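Local coordinates for 2,4-dihydroxyhept-2-ene-1,7-dioic acid aldolase (Kordia algicida OT-1, PDB 6BDD), which binds heme b and, as a member of the H-NOX family, probably senses nitric oxide or other diatomic gases at its iron, at residues 68-73 / 140-145; 160-165 / 172-177. All coordinates share one frame; numbering follows the deposited sequence.

Interaction 1 (68-73 / 140-145). With HEM (protoporphyrin IX containing Fe), chain B.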
ATOM      1  N   LEU A  68       2.754   6.588  -1.395  1.00 22.59           N
ATOM      2  CA  LEU A  68       1.586   6.992  -0.619  1.00 29.08           C
ATOM      3  C   LEU A  68       0.424   7.357  -1.531  1.00 29.42           C
ATOM      4  O   LEU A  68      -0.701   6.876  -1.349  1.00 26.44           O
ATOM      5  CB  LEU A  68       1.945   8.167   0.295  1.00 25.32           C
ATOM      6  CG  LEU A  68       0.992   8.518   1.444  1.00 30.22           C
ATOM      7  CD1 LEU A  68       1.763   9.179   2.570  1.00 43.34           C
ATOM      8  CD2 LEU A  68      -0.144   9.426   0.987  1.00 43.17           C
ATOM      9  N   THR A  69       0.678   8.219  -2.520  1.00 27.82           N
ATOM     10  CA  THR A  69      -0.380   8.635  -3.435  1.00 31.80           C
ATOM     11  C   THR A  69      -0.938   7.446  -4.209  1.00 26.56           C
ATOM     12  O   THR A  69      -2.155   7.336  -4.397  1.00 26.50           O
ATOM     13  CB  THR A  69       0.149   9.702  -4.395  1.00 30.94           C
ATOM     14  OG1 THR A  69       0.610  10.834  -3.645  1.00 28.33           O
ATOM     15  CG2 THR A  69      -0.944  10.149  -5.354  1.00 34.35           C
ATOM     16  N   TYR A  70      -0.063   6.544  -4.658  1.00 30.03           N
ATOM     17  CA  TYR A  70      -0.533   5.358  -5.368  1.00 31.83           C
ATOM     18  C   TYR A  70      -1.365   4.465  -4.458  1.00 26.16           C
ATOM     19  O   TYR A  70      -2.387   3.912  -4.882  1.00 28.53           O
ATOM     20  CB  TYR A  70       0.653   4.586  -5.945  1.00 30.42           C
ATOM     21  CG  TYR A  70       0.283   3.229  -6.499  1.00 33.01           C
ATOM     22  CD1 TYR A  70      -0.770   3.086  -7.394  1.00 38.91           C
ATOM     23  CD2 TYR A  70       0.985   2.090  -6.127  1.00 31.97           C
ATOM     24  CE1 TYR A  70      -1.115   1.849  -7.898  1.00 34.35           C
ATOM     25  CE2 TYR A  70       0.648   0.847  -6.629  1.00 33.44           C
ATOM     26  CZ  TYR A  70      -0.402   0.734  -7.516  1.00 37.03           C
ATOM     27  OH  TYR A  70      -0.744  -0.501  -8.020  1.00 37.06           O
ATOM     28  N   ALA A  71      -0.946   4.315  -3.199  1.00 31.70           N
ATOM     29  CA  ALA A  71      -1.688   3.472  -2.269  1.00 26.96           C
ATOM     30  C   ALA A  71      -3.079   4.031  -2.003  1.00 30.77           C
ATOM     31  O   ALA A  71      -4.054   3.275  -1.920  1.00 27.32           O
ATOM     32  CB  ALA A  71      -0.912   3.327  -0.962  1.00 27.92           C
ATOM     33  N   GLU A  72      -3.188   5.354  -1.863  1.00 30.39           N
ATOM     34  CA  GLU A  72      -4.495   5.962  -1.638  1.00 33.60           C
ATOM     35  C   GLU A  72      -5.416   5.760  -2.834  1.00 36.88           C
ATOM     36  O   GLU A  72      -6.637   5.666  -2.667  1.00 39.13           O
ATOM     37  CB  GLU A  72      -4.335   7.450  -1.323  1.00 28.32           C
ATOM     38  CG  GLU A  72      -3.620   7.719  -0.006  1.00 26.46           C
ATOM     39  CD  GLU A  72      -3.794   9.144   0.480  1.00 36.43           C
ATOM     40  OE1 GLU A  72      -4.231   9.999  -0.320  1.00 40.62           O
ATOM     41  OE2 GLU A  72      -3.495   9.410   1.662  1.00 38.02           O
ATOM     42  N   HIS A  73      -4.855   5.681  -4.041  1.00 31.37           N
ATOM     43  CA  HIS A  73      -5.667   5.360  -5.209  1.00 36.53           C
ATOM     44  C   HIS A  73      -5.964   3.869  -5.287  1.00 39.81           C
ATOM     45  O   HIS A  73      -7.062   3.473  -5.694  1.00 42.29           O
ATOM     46  CB  HIS A  73      -4.971   5.826  -6.487  1.00 38.95           C
ATOM     47  CG  HIS A  73      -5.608   5.309  -7.740  1.00 54.81           C
ATOM     48  ND1 HIS A  73      -6.860   5.705  -8.157  1.00 59.22           N
ATOM     49  CD2 HIS A  73      -5.170   4.417  -8.660  1.00 58.80           C
ATOM     50  CE1 HIS A  73      -7.164   5.086  -9.283  1.00 59.66           C
ATOM     51  NE2 HIS A  73      -6.156   4.298  -9.610  1.00 58.77           N
ATOM     52  N   HIS A 140       6.470   0.846   3.527  1.00 20.39           N
ATOM     53  CA  HIS A 140       5.682   1.322   4.660  1.00 23.01           C
ATOM     54  C   HIS A 140       4.723   2.436   4.259  1.00 23.85           C
ATOM     55  O   HIS A 140       3.634   2.550   4.832  1.00 27.38           O
ATOM     56  CB  HIS A 140       6.608   1.797   5.782  1.00 26.57           C
ATOM     57  CG  HIS A 140       7.815   2.539   5.298  1.00 29.64           C
ATOM     58  ND1 HIS A 140       7.784   3.879   4.974  1.00 28.33           N
ATOM     59  CD2 HIS A 140       9.088   2.130   5.084  1.00 27.84           C
ATOM     60  CE1 HIS A 140       8.985   4.262   4.581  1.00 30.40           C
ATOM     61  NE2 HIS A 140       9.795   3.220   4.638  1.00 25.62           N
ATOM     62  N   HIS A 141       5.102   3.266   3.286  1.00 22.89           N
ATOM     63  CA  HIS A 141       4.213   4.333   2.846  1.00 24.64           C
ATOM     64  C   HIS A 141       3.092   3.826   1.949  1.00 28.21           C
ATOM     65  O   HIS A 141       2.058   4.494   1.834  1.00 23.82           O
ATOM     66  CB  HIS A 141       5.008   5.428   2.133  1.00 24.34           C
ATOM     67  CG  HIS A 141       5.424   6.547   3.037  1.00 28.32           C
ATOM     68  ND1 HIS A 141       6.229   6.351   4.138  1.00 28.19           N
ATOM     69  CD2 HIS A 141       5.131   7.868   3.014  1.00 27.80           C
ATOM     70  CE1 HIS A 141       6.424   7.506   4.750  1.00 30.75           C
ATOM     71  NE2 HIS A 141       5.768   8.442   4.088  1.00 31.70           N
ATOM     72  N   PHE A 142       3.276   2.669   1.309  1.00 26.14           N
ATOM     73  CA  PHE A 142       2.150   2.002   0.668  1.00 26.31           C
ATOM     74  C   PHE A 142       1.131   1.549   1.706  1.00 26.92           C
ATOM     75  O   PHE A 142      -0.080   1.679   1.498  1.00 31.32           O
ATOM     76  CB  PHE A 142       2.645   0.817  -0.163  1.00 28.21           C
ATOM     77  CG  PHE A 142       1.575   0.165  -0.996  1.00 26.22           C
ATOM     78  CD1 PHE A 142       1.198   0.708  -2.213  1.00 31.60           C
ATOM     79  CD2 PHE A 142       0.952  -0.996  -0.564  1.00 27.76           C
ATOM     80  CE1 PHE A 142       0.216   0.109  -2.983  1.00 33.78           C
ATOM     81  CE2 PHE A 142      -0.029  -1.600  -1.328  1.00 29.09           C
ATOM     82  CZ  PHE A 142      -0.398  -1.048  -2.539  1.00 32.29           C
ATOM     83  N   GLY A 143       1.604   1.025   2.837  1.00 24.73           N
ATOM     84  CA  GLY A 143       0.696   0.690   3.920  1.00 25.30           C
ATOM     85  C   GLY A 143       0.072   1.911   4.563  1.00 24.03           C
ATOM     86  O   GLY A 143      -1.082   1.864   5.001  1.00 24.16           O
ATOM     87  N   LEU A 144       0.816   3.018   4.629  1.00 19.91           N
ATOM     88  CA  LEU A 144       0.274   4.245   5.204  1.00 26.80           C
ATOM     89  C   LEU A 144      -0.871   4.792   4.360  1.00 23.30           C
ATOM     90  O   LEU A 144      -1.870   5.278   4.902  1.00 25.53           O
ATOM     91  CB  LEU A 144       1.382   5.288   5.350  1.00 30.05           C
ATOM     92  CG  LEU A 144       0.960   6.679   5.829  1.00 25.56           C
ATOM     93  CD1 LEU A 144       0.284   6.599   7.188  1.00 27.89           C
ATOM     94  CD2 LEU A 144       2.156   7.617   5.878  1.00 26.28           C
ATOM     95  N   GLY A 145      -0.744   4.722   3.034  1.00 27.49           N
ATOM     96  CA  GLY A 145      -1.820   5.186   2.174  1.00 25.87           C
ATOM     97  C   GLY A 145      -3.077   4.350   2.312  1.00 28.47           C
ATOM     98  O   GLY A 145      -4.191   4.883   2.307  1.00 23.88           O
TER
HETATM   99  CHA HEM B 201       0.317  -5.811  -0.583  1.00 24.98           C
HETATM  100  CHB HEM B 201      -4.323  -7.123  -0.958  1.00 37.82           C
HETATM  101  CHC HEM B 201      -5.444  -4.401   2.865  1.00 32.61           C
HETATM  102  CHD HEM B 201      -0.752  -3.590   3.557  1.00 30.17           C
HETATM  103  C1A HEM B 201      -0.863  -6.327  -1.057  1.00 30.29           C
HETATM  104  C2A HEM B 201      -1.040  -6.980  -2.337  1.00 34.12           C
HETATM  105  C3A HEM B 201      -2.316  -7.341  -2.439  1.00 31.72           C
HETATM  106  C4A HEM B 201      -2.993  -6.928  -1.226  1.00 30.24           C
HETATM  107  CMA HEM B 201      -2.960  -8.071  -3.636  1.00 32.52           C
HETATM  108  CAA HEM B 201       0.056  -7.221  -3.396  1.00 27.37           C
HETATM  109  CBA HEM B 201       0.762  -8.540  -3.103  1.00 31.24           C
HETATM  110  CGA HEM B 201       1.727  -8.854  -4.216  1.00 38.22           C
HETATM  111  O1A HEM B 201       2.345  -9.948  -4.183  1.00 43.07           O
HETATM  112  O2A HEM B 201       1.876  -8.010  -5.137  1.00 38.71           O
HETATM  113  C1B HEM B 201      -5.026  -6.454   0.012  1.00 34.16           C
HETATM  114  C2B HEM B 201      -6.470  -6.438   0.133  1.00 35.79           C
HETATM  115  C3B HEM B 201      -6.781  -5.676   1.192  1.00 33.89           C
HETATM  116  C4B HEM B 201      -5.536  -5.208   1.761  1.00 30.60           C
HETATM  117  CMB HEM B 201      -7.420  -7.183  -0.835  1.00 31.37           C
HETATM  118  CAB HEM B 201      -8.162  -5.311   1.801  1.00 35.84           C
HETATM  119  CBB HEM B 201      -9.329  -5.847   1.426  1.00 51.08           C
HETATM  120  C1C HEM B 201      -4.265  -3.894   3.338  1.00 31.19           C
HETATM  121  C2C HEM B 201      -4.144  -2.870   4.354  1.00 23.95           C
HETATM  122  C3C HEM B 201      -2.834  -2.645   4.538  1.00 27.20           C
HETATM  123  C4C HEM B 201      -2.114  -3.529   3.653  1.00 26.75           C
HETATM  124  CMC HEM B 201      -5.357  -2.200   5.042  1.00 31.74           C
HETATM  125  CAC HEM B 201      -2.098  -1.675   5.491  1.00 28.79           C
HETATM  126  CBC HEM B 201      -2.711  -0.947   6.421  1.00 52.09           C
HETATM  127  C1D HEM B 201      -0.094  -4.002   2.432  1.00 30.72           C
HETATM  128  C2D HEM B 201       1.226  -3.567   2.039  1.00 27.38           C
HETATM  129  C3D HEM B 201       1.533  -4.178   0.899  1.00 25.81           C
HETATM  130  C4D HEM B 201       0.405  -5.016   0.532  1.00 25.45           C
HETATM  131  CMD HEM B 201       2.118  -2.575   2.815  1.00 25.46           C
HETATM  132  CAD HEM B 201       2.859  -3.994   0.125  1.00 27.80           C
HETATM  133  CBD HEM B 201       3.692  -5.271   0.175  1.00 27.58           C
HETATM  134  CGD HEM B 201       4.774  -5.144   1.218  1.00 31.28           C
HETATM  135  O1D HEM B 201       4.783  -4.130   1.961  1.00 28.58           O
HETATM  136  O2D HEM B 201       5.628  -6.063   1.311  1.00 28.53           O
HETATM  137  NA  HEM B 201      -2.081  -6.306  -0.391  1.00 28.25           N
HETATM  138  NB  HEM B 201      -4.468  -5.693   1.024  1.00 32.77           N
HETATM  139  NC  HEM B 201      -3.006  -4.286   2.921  1.00 32.04           N
HETATM  140  ND  HEM B 201      -0.589  -4.890   1.492  1.00 32.00           N
HETATM  141 FE   HEM B 201      -2.510  -5.449   1.368  1.00 30.37          FE

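Interaction 2 (160-165 / 172-177)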
ATOM      1  N   ILE A 160      -1.143   9.119  12.158  1.00 32.14           N
ATOM      2  CA  ILE A 160      -0.351   7.900  12.040  1.00 28.68           C
ATOM      3  C   ILE A 160       1.118   8.294  12.001  1.00 36.70           C
ATOM      4  O   ILE A 160       1.565   8.958  11.058  1.00 31.18           O
ATOM      5  CB  ILE A 160      -0.740   7.085  10.798  1.00 27.42           C
ATOM      6  CG1 ILE A 160      -2.251   6.835  10.786  1.00 33.71           C
ATOM      7  CG2 ILE A 160       0.021   5.766  10.767  1.00 22.93           C
ATOM      8  CD1 ILE A 160      -2.741   6.086   9.570  1.00 28.85           C
ATOM      9  N   ILE A 161       1.864   7.886  13.025  1.00 28.16           N
ATOM     10  CA  ILE A 161       3.283   8.196  13.150  1.00 30.88           C
ATOM     11  C   ILE A 161       4.083   6.950  12.803  1.00 33.71           C
ATOM     12  O   ILE A 161       3.770   5.849  13.277  1.00 32.83           O
ATOM     13  CB  ILE A 161       3.619   8.693  14.566  1.00 32.20           C
ATOM     14  CG1 ILE A 161       2.845   9.976  14.875  1.00 33.20           C
ATOM     15  CG2 ILE A 161       5.116   8.917  14.719  1.00 30.04           C
ATOM     16  CD1 ILE A 161       2.846  10.353  16.341  1.00 41.06           C
ATOM     17  N   LEU A 162       5.110   7.117  11.976  1.00 28.67           N
ATOM     18  CA  LEU A 162       5.965   6.021  11.540  1.00 26.24           C
ATOM     19  C   LEU A 162       7.334   6.176  12.188  1.00 34.20           C
ATOM     20  O   LEU A 162       7.974   7.224  12.052  1.00 28.88           O
ATOM     21  CB  LEU A 162       6.093   5.995  10.015  1.00 28.66           C
ATOM     22  CG  LEU A 162       5.008   5.255   9.228  1.00 28.47           C
ATOM     23  CD1 LEU A 162       3.670   5.977   9.314  1.00 29.10           C
ATOM     24  CD2 LEU A 162       5.428   5.077   7.777  1.00 23.53           C
ATOM     25  N   GLU A 163       7.775   5.138  12.894  1.00 27.83           N
ATOM     26  CA  GLU A 163       9.095   5.097  13.513  1.00 33.99           C
ATOM     27  C   GLU A 163       9.864   3.936  12.900  1.00 35.48           C
ATOM     28  O   GLU A 163       9.519   2.770  13.122  1.00 30.28           O
ATOM     29  CB  GLU A 163       8.992   4.948  15.030  1.00 36.23           C
ATOM     30  CG  GLU A 163       8.330   6.121  15.732  1.00 47.44           C
ATOM     31  CD  GLU A 163       8.358   5.987  17.241  1.00 58.21           C
ATOM     32  OE1 GLU A 163       8.856   4.953  17.737  1.00 54.51           O
ATOM     33  OE2 GLU A 163       7.883   6.913  17.931  1.00 59.31           O
ATOM     34  N   LYS A 164      10.900   4.251  12.126  1.00 26.94           N
ATOM     35  CA  LYS A 164      11.696   3.221  11.467  1.00 28.64           C
ATOM     36  C   LYS A 164      12.586   2.531  12.493  1.00 30.26           C
ATOM     37  O   LYS A 164      13.490   3.153  13.061  1.00 36.97           O
ATOM     38  CB  LYS A 164      12.529   3.834  10.346  1.00 37.75           C
ATOM     39  CG  LYS A 164      11.707   4.394   9.196  1.00 35.90           C
ATOM     40  CD  LYS A 164      12.598   5.000   8.125  1.00 43.17           C
ATOM     41  CE  LYS A 164      11.774   5.633   7.016  1.00 44.69           C
ATOM     42  NZ  LYS A 164      12.629   6.345   6.026  1.00 55.28           N
ATOM     43  N   ILE A 165      12.328   1.247  12.741  1.00 29.52           N
ATOM     44  CA  ILE A 165      13.209   0.474  13.609  1.00 34.84           C
ATOM     45  C   ILE A 165      14.521   0.178  12.895  1.00 34.05           C
ATOM     46  O   ILE A 165      15.604   0.287  13.481  1.00 38.76           O
ATOM     47  CB  ILE A 165      12.510  -0.816  14.073  1.00 36.39           C
ATOM     48  CG1 ILE A 165      11.088  -0.510  14.548  1.00 42.66           C
ATOM     49  CG2 ILE A 165      13.311  -1.487  15.178  1.00 31.02           C
ATOM     50  CD1 ILE A 165      11.025   0.462  15.707  1.00 44.46           C
ATOM     51  N   VAL A 172       9.168  -1.061  10.563  1.00 24.94           N
ATOM     52  CA  VAL A 172       8.626   0.247  10.910  1.00 28.22           C
ATOM     53  C   VAL A 172       7.530   0.066  11.949  1.00 28.48           C
ATOM     54  O   VAL A 172       6.633  -0.765  11.774  1.00 26.35           O
ATOM     55  CB  VAL A 172       8.075   0.984   9.673  1.00 23.93           C
ATOM     56  CG1 VAL A 172       7.472   2.322  10.075  1.00 25.25           C
ATOM     57  CG2 VAL A 172       9.168   1.178   8.631  1.00 22.84           C
ATOM     58  N   LYS A 173       7.602   0.845  13.026  1.00 27.21           N
ATOM     59  CA  LYS A 173       6.561   0.861  14.045  1.00 28.04           C
ATOM     60  C   LYS A 173       5.508   1.895  13.665  1.00 27.05           C
ATOM     61  O   LYS A 173       5.821   3.082  13.512  1.00 27.71           O
ATOM     62  CB  LYS A 173       7.151   1.173  15.420  1.00 23.20           C
ATOM     63  CG  LYS A 173       6.105   1.401  16.499  1.00 31.23           C
ATOM     64  CD  LYS A 173       6.705   2.077  17.720  1.00 37.80           C
ATOM     65  CE  LYS A 173       6.935   1.083  18.844  1.00 40.79           C
ATOM     66  NZ  LYS A 173       6.852   1.731  20.183  1.00 40.57           N
ATOM     67  N   PHE A 174       4.267   1.444  13.509  1.00 27.78           N
ATOM     68  CA  PHE A 174       3.142   2.313  13.189  1.00 27.39           C
ATOM     69  C   PHE A 174       2.402   2.654  14.476  1.00 29.83           C
ATOM     70  O   PHE A 174       1.915   1.757  15.171  1.00 30.00           O
ATOM     71  CB  PHE A 174       2.191   1.638  12.199  1.00 25.22           C
ATOM     72  CG  PHE A 174       2.621   1.748  10.763  1.00 24.10           C
ATOM     73  CD1 PHE A 174       3.613   0.924  10.256  1.00 23.35           C
ATOM     74  CD2 PHE A 174       2.021   2.663   9.916  1.00 27.83           C
ATOM     75  CE1 PHE A 174       4.002   1.019   8.932  1.00 27.45           C
ATOM     76  CE2 PHE A 174       2.404   2.761   8.591  1.00 26.64           C
ATOM     77  CZ  PHE A 174       3.397   1.940   8.099  1.00 20.97           C
ATOM     78  N   ILE A 175       2.322   3.943  14.793  1.00 23.97           N
ATOM     79  CA  ILE A 175       1.549   4.431  15.929  1.00 30.02           C
ATOM     80  C   ILE A 175       0.329   5.145  15.364  1.00 35.19           C
ATOM     81  O   ILE A 175       0.441   6.241  14.802  1.00 32.41           O
ATOM     82  CB  ILE A 175       2.371   5.358  16.834  1.00 31.55           C
ATOM     83  CG1 ILE A 175       3.564   4.604  17.424  1.00 34.08           C
ATOM     84  CG2 ILE A 175       1.499   5.922  17.946  1.00 33.13           C
ATOM     85  CD1 ILE A 175       4.901   5.225  17.094  1.00 44.13           C
ATOM     86  N   ILE A 176      -0.839   4.522  15.510  1.00 30.54           N
ATOM     87  CA  ILE A 176      -2.077   5.003  14.913  1.00 32.61           C
ATOM     88  C   ILE A 176      -2.988   5.511  16.021  1.00 36.43           C
ATOM     89  O   ILE A 176      -3.240   4.798  17.002  1.00 37.87           O
ATOM     90  CB  ILE A 176      -2.766   3.897  14.094  1.00 31.83           C
ATOM     91  CG1 ILE A 176      -1.802   3.340  13.042  1.00 24.78           C
ATOM     92  CG2 ILE A 176      -4.029   4.427  13.442  1.00 38.97           C
ATOM     93  CD1 ILE A 176      -2.166   1.956  12.549  1.00 28.42           C
ATOM     94  N   ASN A 177      -3.476   6.739  15.867  1.00 33.74           N
ATOM     95  CA  ASN A 177      -4.389   7.360  16.825  1.00 36.18           C
ATOM     96  C   ASN A 177      -5.546   7.976  16.050  1.00 37.78           C
ATOM     97  O   ASN A 177      -5.360   8.966  15.335  1.00 33.31           O
ATOM     98  CB  ASN A 177      -3.674   8.416  17.668  1.00 37.46           C
ATOM     99  CG  ASN A 177      -2.669   7.815  18.629  1.00 49.69           C
ATOM    100  OD1 ASN A 177      -1.470   8.076  18.534  1.00 61.38           O
ATOM    101  ND2 ASN A 177      -3.155   7.007  19.564  1.00 51.86           N
TER
HETATM  102  O   HOH W   1       7.677   4.563  20.247  1.00 52.83           O

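Interaction 1 (68-73 / 140-145)
Ala71 of helix 68-73 fits against the start of helix 140-153, its CB 3.1 Å from Phe142 O and 3.6 Å from Phe142 CD1. Gly145, with no side chain, lets the backbones close beside it: the CA atoms of Glu72 and Gly145 are 4.7 Å apart, and the segment axes approach to 7.2 Å at a crossing angle of -40°. On one flank Leu68 CD1 touches both His141 CD2 and Leu144 CD2, while Leu68 CA makes a CA-H...O contact with His141 O at 3.5 Å. On the other flank the CB of Phe142 points away from helix 68-73, but with CG anti to the backbone N (chi1 -173°) the ring comes back to meet it. Its CE1 meets Tyr70 CE2 at 3.7 Å, the ring planes inclined at 44°, and its CD2 lies 3.6 Å from C3D of the heme. No hydrogen bond crosses the interface. His141 ND1 is instead bonded in the ring plane to His140 ND1, 3.0 Å away, and Glu72 OE2 to Asn148. Beyond this layer, Tyr70 packs edge-to-face on Phe9 of helix 3-27; Leu144, His141 and more fully His140 reach the sheet, so helix 140-153 lies between it and helix 63-81.

Interaction 2 (160-165 / 172-177)
Leu162 lies over one face of the Phe174 ring, its CG 4.0 Å from the ring centroid in a CH-pi contact only 23° off the normal. Ile160 CG2 approaches the edge of the same ring, 3.8 Å from Phe174 CD2, and also touches Ile176 CG1; Val172 CG1, one pair along, meets Leu162 CG diagonally. With CG1 of Ile160 beside the backbone N (chi1 -53°), CG2 lies anti to that N and faces Phe174 and Ile176. These side chains share one face of an antiparallel hairpin, with Ile160-Ile176, Leu162-Phe174 and Lys164-Val172 as non-hydrogen-bonded pairs. The alternating hydrogen-bonded pairs, Ile161-Ile175 and Glu163-Lys173, each exchange two nearly straight backbone bonds, the shortest being Lys173 N to Glu163 O at 2.7 Å. On their face Ile175 CD1 lies against the Glu163 carboxylate, 3.5 Å from OE2. Glu163 OE1 and Lys173 NZ stay 4.5 Å apart, beyond a salt bridge; a water bridges them, donating to OE1 at 2.8 Å and accepting from NZ at 3.0 Å. Strand 158-164 is outermost in the four-stranded sheet, while strand 171-178 also pairs with strand 128-134. Helix 140-153 covers the face of Ile160, Leu162 and Phe174, Met147 among its contacts; Ile176 also meets helix 92-96.

Overall arrangement
Helix 140-153 carries one side of interaction 1 and leads directly in the chain to the hairpin of interaction 2; the two centres are 14 Å apart. They meet where the helix lies on the sheet: His140 O is 3.3 Å from Phe174 CZ, His140 CD2 is 3.7 Å from Val172 CG2, and Leu144 CD1 is 3.7 Å from Ile160 CG2. Heme touches interaction 1, and interaction 2 stands back from it. Phe142 and Gly143 belong to its pocket, whereas the side chain of Phe174 is about 7 Å from the heme and about 3 Å from that of heme-binding Tyr133. Phe142 is about 7 Å, side chain to side chain, from the axial ligand His104.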